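Local coordinates for protein alanine racemase (Acinetobacter baumannii, PDB 4QHR) that belongs to the alanine racemase family, two-domain enzymes with an N-terminal TIM-type barrel carrying pyridoxal phosphate and a C-terminal beta domain, at residues 232-237 with 321-326; 279-284 with 333-338. One frame throughout, in Å; residues are numbered along the deposited sequence.

Contact 1 (232-237 with 321-326)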
loop_
_atom_site.group_PDB
_atom_site.type_symbol
_atom_site.label_atom_id
_atom_site.label_comp_id
_atom_site.label_asym_id
_atom_site.label_seq_id
_atom_site.Cartn_x
_atom_site.Cartn_y
_atom_site.Cartn_z
ATOM N N PRO A 232 10.232 17.695 -4.632
ATOM C CA PRO A 232 9.507 16.402 -4.657
ATOM C C PRO A 232 10.055 15.493 -5.745
ATOM O O PRO A 232 10.228 15.920 -6.907
ATOM C CB PRO A 232 8.060 16.820 -4.943
ATOM C CG PRO A 232 7.952 18.193 -4.375
ATOM C CD PRO A 232 9.309 18.836 -4.542
ATOM N N VAL A 233 10.302 14.242 -5.401
ATOM C CA VAL A 233 10.860 13.305 -6.355
ATOM C C VAL A 233 9.736 12.530 -7.087
ATOM O O VAL A 233 9.789 12.314 -8.324
ATOM C CB VAL A 233 11.815 12.363 -5.626
ATOM C CG1 VAL A 233 12.254 11.190 -6.521
ATOM C CG2 VAL A 233 13.015 13.109 -5.095
ATOM N N MET A 234 8.736 12.079 -6.342
ATOM C CA MET A 234 7.664 11.285 -6.895
ATOM C C MET A 234 6.466 12.140 -7.326
ATOM O O MET A 234 5.953 12.931 -6.521
ATOM C CB MET A 234 7.143 10.258 -5.863
ATOM C CG MET A 234 6.094 9.327 -6.412
ATOM S SD MET A 234 5.295 8.144 -5.309
ATOM C CE MET A 234 6.701 7.237 -4.642
ATOM N N THR A 235 6.017 11.910 -8.558
ATOM C CA THR A 235 4.675 12.322 -8.985
ATOM C C THR A 235 3.800 11.095 -9.231
ATOM O O THR A 235 4.187 10.155 -9.990
ATOM C CB THR A 235 4.749 13.201 -10.228
ATOM O OG1 THR A 235 5.672 14.252 -9.959
ATOM C CG2 THR A 235 3.379 13.837 -10.490
ATOM N N PHE A 236 2.613 11.080 -8.628
ATOM C CA PHE A 236 1.690 9.934 -8.724
ATOM C C PHE A 236 0.494 10.464 -9.529
ATOM O O PHE A 236 -0.205 11.380 -9.086
ATOM C CB PHE A 236 1.313 9.493 -7.301
ATOM C CG PHE A 236 0.431 8.249 -7.189
ATOM C CD1 PHE A 236 0.387 7.232 -8.162
ATOM C CD2 PHE A 236 -0.317 8.074 -6.048
ATOM C CE1 PHE A 236 -0.428 6.107 -7.972
ATOM C CE2 PHE A 236 -1.133 6.977 -5.860
ATOM C CZ PHE A 236 -1.197 6.000 -6.823
ATOM N N THR A 237 0.292 9.897 -10.727
ATOM C CA THR A 237 -0.815 10.304 -11.615
ATOM C C THR A 237 -1.806 9.215 -12.029
ATOM O O THR A 237 -1.552 8.030 -11.936
ATOM C CB THR A 237 -0.299 11.008 -12.895
ATOM O OG1 THR A 237 0.248 10.053 -13.822
ATOM C CG2 THR A 237 0.730 12.097 -12.526
ATOM N N GLU A 321 -3.147 14.663 -11.011
ATOM C CA GLU A 321 -2.042 14.460 -10.102
ATOM C C GLU A 321 -2.542 14.170 -8.698
ATOM O O GLU A 321 -3.241 14.998 -8.085
ATOM C CB GLU A 321 -1.126 15.690 -10.092
ATOM C CG GLU A 321 0.016 15.588 -9.069
ATOM C CD GLU A 321 0.900 16.841 -9.102
ATOM O OE1 GLU A 321 1.104 17.353 -10.230
ATOM O OE2 GLU A 321 1.330 17.321 -8.037
ATOM N N LEU A 322 -2.174 13.005 -8.163
ATOM C CA LEU A 322 -2.579 12.633 -6.816
ATOM C C LEU A 322 -1.604 13.189 -5.809
ATOM O O LEU A 322 -1.995 13.702 -4.772
ATOM C CB LEU A 322 -2.725 11.139 -6.720
ATOM C CG LEU A 322 -3.686 10.720 -7.823
ATOM C CD1 LEU A 322 -3.340 9.346 -8.253
ATOM C CD2 LEU A 322 -5.132 10.948 -7.397
ATOM N N TRP A 323 -0.321 13.147 -6.126
ATOM C CA TRP A 323 0.621 13.991 -5.461
ATOM C C TRP A 323 1.838 14.138 -6.311
ATOM O O TRP A 323 2.049 13.340 -7.246
ATOM C CB TRP A 323 0.964 13.452 -4.071
ATOM C CG TRP A 323 1.534 12.059 -3.970
ATOM C CD1 TRP A 323 2.834 11.672 -4.227
ATOM C CD2 TRP A 323 0.883 10.919 -3.434
ATOM N NE1 TRP A 323 2.986 10.336 -3.923
ATOM C CE2 TRP A 323 1.797 9.860 -3.444
ATOM C CE3 TRP A 323 -0.421 10.679 -2.981
ATOM C CZ2 TRP A 323 1.462 8.578 -3.003
ATOM C CZ3 TRP A 323 -0.745 9.402 -2.545
ATOM C CH2 TRP A 323 0.212 8.378 -2.549
ATOM N N GLY A 324 2.617 15.181 -6.032
ATOM C CA GLY A 324 3.813 15.503 -6.803
ATOM C C GLY A 324 4.222 16.955 -6.539
ATOM O O GLY A 324 4.271 17.390 -5.410
ATOM N N ASN A 325 4.532 17.714 -7.579
ATOM C CA ASN A 325 4.943 19.113 -7.347
ATOM C C ASN A 325 3.783 20.103 -7.091
ATOM O O ASN A 325 4.022 21.217 -6.576
ATOM C CB ASN A 325 5.734 19.621 -8.523
ATOM C CG ASN A 325 7.101 19.024 -8.607
ATOM O OD1 ASN A 325 7.383 18.166 -9.480
ATOM N ND2 ASN A 325 7.956 19.446 -7.727
ATOM N N HIS A 326 2.557 19.727 -7.462
ATOM C CA HIS A 326 1.404 20.635 -7.354
ATOM C C HIS A 326 0.505 20.275 -6.216
ATOM O O HIS A 326 0.035 21.187 -5.542
ATOM C CB HIS A 326 0.644 20.664 -8.673
ATOM C CG HIS A 326 1.562 20.860 -9.829
ATOM N ND1 HIS A 326 1.993 19.814 -10.597
ATOM C CD2 HIS A 326 2.233 21.950 -10.261
ATOM C CE1 HIS A 326 2.829 20.264 -11.526
ATOM N NE2 HIS A 326 3.009 21.559 -11.325
HETATM O O HOH W 1 10.478 18.621 -8.127
HETATM O O HOH W 2 9.234 16.030 -9.394
HETATM O O HOH W 3 4.664 16.819 -10.331
#
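Phe236 and Trp323 carry the aromatic centre of this antiparallel pairing. Phe236 CB lies over the five-membered ring of Trp323 in a CH-pi contact. With CG anti to the backbone N (chi1 -176°), the phenyl ring is carried onward so that its edge, led by CD2, meets the face of the six-membered ring. Phe236 CD2 lies 3.6 Å from Trp323 CH2, and the ring planes stand 59° apart. Trp323 reaches this place with CG set between its backbone N and carbonyl carbon (chi1 58°), and its indole edge meets Met234, whose SD accepts a weak bond from Trp323 NE1 at 3.5 Å. Leu322 CD1 sits over a face of the Phe236 ring, 3.9 Å from its centroid. Leu322 N gives Phe236 O a bond of 2.7 Å and Trp323 N a weak second one, a classic beta bulge, while Phe236 N bonds Trp323 O at 2.7 Å. Beside Thr235, Gly324 CA points a C-H at Met234 O. Asn325 ND2 packs on Pro232 CD at 3.5 Å, and waters join Asn325 to Pro232 O and Thr235 OG1. Glu321 OE1 takes His326 ND1 at 2.6 Å; OE2 takes the N-H groups of His326 and Arg327, which probably stabilises the carboxylate's charge. Across the segments, two strong backbone bonds fix the bulge, and the buried aromatic side relies chiefly on apolar contact.

Contact 2 (279-284 with 333-338)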
loop_
_atom_site.group_PDB
_atom_site.type_symbol
_atom_site.label_atom_id
_atom_site.label_comp_id
_atom_site.label_asym_id
_atom_site.label_seq_id
_atom_site.Cartn_x
_atom_site.Cartn_y
_atom_site.Cartn_z
ATOM N N ARG A 279 -7.523 5.541 1.362
ATOM C CA ARG A 279 -8.971 5.518 1.341
ATOM C C ARG A 279 -9.584 6.489 2.316
ATOM O O ARG A 279 -10.551 7.183 1.946
ATOM C CB ARG A 279 -9.495 4.107 1.719
ATOM C CG ARG A 279 -10.982 3.943 1.795
ATOM C CD ARG A 279 -11.434 2.511 2.130
ATOM N NE ARG A 279 -12.862 2.517 2.467
ATOM C CZ ARG A 279 -13.360 2.808 3.684
ATOM N NH1 ARG A 279 -12.555 3.069 4.730
ATOM N NH2 ARG A 279 -14.671 2.787 3.886
ATOM N N ALA A 280 -9.101 6.496 3.547
ATOM C CA ALA A 280 -9.895 7.073 4.626
ATOM C C ALA A 280 -9.347 8.456 5.050
ATOM O O ALA A 280 -8.236 8.562 5.532
ATOM C CB ALA A 280 -9.972 6.109 5.803
ATOM N N TYR A 281 -10.129 9.494 4.845
ATOM C CA TYR A 281 -9.678 10.848 5.085
ATOM C C TYR A 281 -10.321 11.441 6.307
ATOM O O TYR A 281 -11.424 11.088 6.653
ATOM C CB TYR A 281 -9.924 11.672 3.835
ATOM C CG TYR A 281 -9.005 11.222 2.774
ATOM C CD1 TYR A 281 -9.331 10.136 1.983
ATOM C CD2 TYR A 281 -7.768 11.835 2.576
ATOM C CE1 TYR A 281 -8.473 9.677 0.977
ATOM C CE2 TYR A 281 -6.889 11.373 1.570
ATOM C CZ TYR A 281 -7.260 10.290 0.774
ATOM O OH TYR A 281 -6.412 9.809 -0.228
ATOM N N VAL A 282 -9.620 12.333 6.978
ATOM C CA VAL A 282 -10.149 12.985 8.175
ATOM C C VAL A 282 -10.460 14.501 7.973
ATOM O O VAL A 282 -11.024 15.161 8.858
ATOM C CB VAL A 282 -9.201 12.794 9.380
ATOM C CG1 VAL A 282 -9.102 11.344 9.759
ATOM C CG2 VAL A 282 -7.852 13.346 9.083
ATOM N N LYS A 283 -10.042 15.023 6.813
ATOM C CA LYS A 283 -10.315 16.381 6.350
ATOM C C LYS A 283 -10.460 16.206 4.866
ATOM O O LYS A 283 -10.083 15.156 4.346
ATOM C CB LYS A 283 -9.111 17.311 6.588
ATOM C CG LYS A 283 -8.289 17.023 7.840
ATOM C CD LYS A 283 -7.303 18.128 8.246
ATOM C CE LYS A 283 -6.650 18.878 7.081
ATOM N NZ LYS A 283 -5.901 20.075 7.587
ATOM N N GLN A 284 -10.909 17.248 4.176
ATOM C CA GLN A 284 -11.087 17.223 2.722
ATOM C C GLN A 284 -9.718 17.096 1.983
ATOM O O GLN A 284 -8.736 17.784 2.305
ATOM C CB GLN A 284 -11.813 18.510 2.293
ATOM C CG GLN A 284 -12.223 18.579 0.825
ATOM C CD GLN A 284 -13.206 19.725 0.532
ATOM O OE1 GLN A 284 -13.105 20.865 1.079
ATOM N NE2 GLN A 284 -14.160 19.450 -0.359
ATOM N N ALA A 333 -1.083 13.313 2.922
ATOM C CA ALA A 333 -0.937 12.606 4.206
ATOM C C ALA A 333 -1.743 13.203 5.375
ATOM O O ALA A 333 -2.425 12.491 6.117
ATOM C CB ALA A 333 0.525 12.496 4.590
ATOM N N GLU A 334 -1.629 14.492 5.530
ATOM C CA GLU A 334 -2.305 15.173 6.626
ATOM C C GLU A 334 -3.821 14.999 6.507
ATOM O O GLU A 334 -4.470 14.672 7.486
ATOM C CB GLU A 334 -1.920 16.662 6.673
ATOM C CG GLU A 334 -2.633 17.400 7.800
ATOM C CD GLU A 334 -2.741 18.912 7.609
ATOM O OE1 GLU A 334 -2.632 19.428 6.475
ATOM O OE2 GLU A 334 -2.990 19.599 8.619
ATOM N N ALA A 335 -4.377 15.111 5.297
ATOM C CA ALA A 335 -5.804 14.827 5.110
ATOM C C ALA A 335 -6.190 13.395 5.397
ATOM O O ALA A 335 -7.322 13.109 5.758
ATOM C CB ALA A 335 -6.249 15.219 3.711
ATOM N N ASN A 336 -5.226 12.491 5.235
ATOM C CA ASN A 336 -5.404 11.042 5.485
ATOM C C ASN A 336 -5.106 10.668 6.914
ATOM O O ASN A 336 -5.211 9.491 7.242
ATOM C CB ASN A 336 -4.456 10.285 4.470
ATOM C CG ASN A 336 -4.502 8.750 4.524
ATOM O OD1 ASN A 336 -3.445 8.122 4.359
ATOM N ND2 ASN A 336 -5.672 8.135 4.694
ATOM N N GLY A 337 -4.722 11.631 7.763
ATOM C CA GLY A 337 -4.423 11.382 9.196
ATOM C C GLY A 337 -3.080 10.676 9.417
ATOM O O GLY A 337 -2.881 10.052 10.432
ATOM N N THR A 338 -2.143 10.795 8.479
ATOM C CA THR A 338 -0.830 10.159 8.633
ATOM C C THR A 338 0.300 11.058 8.086
ATOM O O THR A 338 0.149 12.276 8.014
ATOM C CB THR A 338 -0.873 8.725 8.033
ATOM O OG1 THR A 338 0.334 8.037 8.379
ATOM C CG2 THR A 338 -1.067 8.756 6.541
HETATM O O HOH W 4 -6.501 5.068 4.726
#
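Asn336 and Tyr281 meet where the helix 329-335 ends against the loop 279-284. In Asn336, CB lies beside the tyrosine ring, 3.9 Å from Tyr281 CE2. CG, swung anti to the backbone N (chi1 -179°), carries the amide back toward the loop, 3.9 Å from Ala280 O. At the tip, ND2 donates to Ala280 O at 2.7 Å; the donor stands above the carbonyl plane, and the bond is bent, 142° at the hydrogen. A water accepts from both ND2 and Ala280 N. The next anchor is backbone: Ala335 O, near the helix end, accepts the N-H of Val282 at 2.7 Å from its N and, weakly, that of Lys283. Ala335 CB touches Tyr281 CD2; the OH of that tyrosine bonds Pro278 O. At the exposed surface, Lys283 NZ forms a salt bridge with Glu334 OE2 at 3.1 Å. Arg279 NH1 bonds Thr338 OG1 of the second subunit, and Ala280 packs on Gly337 of that subunit, so the contact takes part in the dimer interface. The helix closes through Gly337, whose positive phi accompanies bonds from Gly337 N and Thr338 N back into the last turn: a Schellman motif.

How the contacts relate
After strand 4-8, which joins the mixed sheet, the chain passes through the barrel and reaches 232-237, where the long strand 234-246 starts. It then runs through further strands to the loop 279-284, continues through strands 286-289 to 319-321, and at 321-326 closes contact 1, a loop of more than 80 residues. Only then does helix 329-335 bring 333-338 back to 279-284, closing contact 2. The segments alternate, so the two closures cross, their centres about 17 Å apart and their nearest atoms about 6 Å. Contact 1 joins the start of strand 234-246 to the corner after strand 319-321; contact 2 fastens the helix end to a surface loop beside the second subunit.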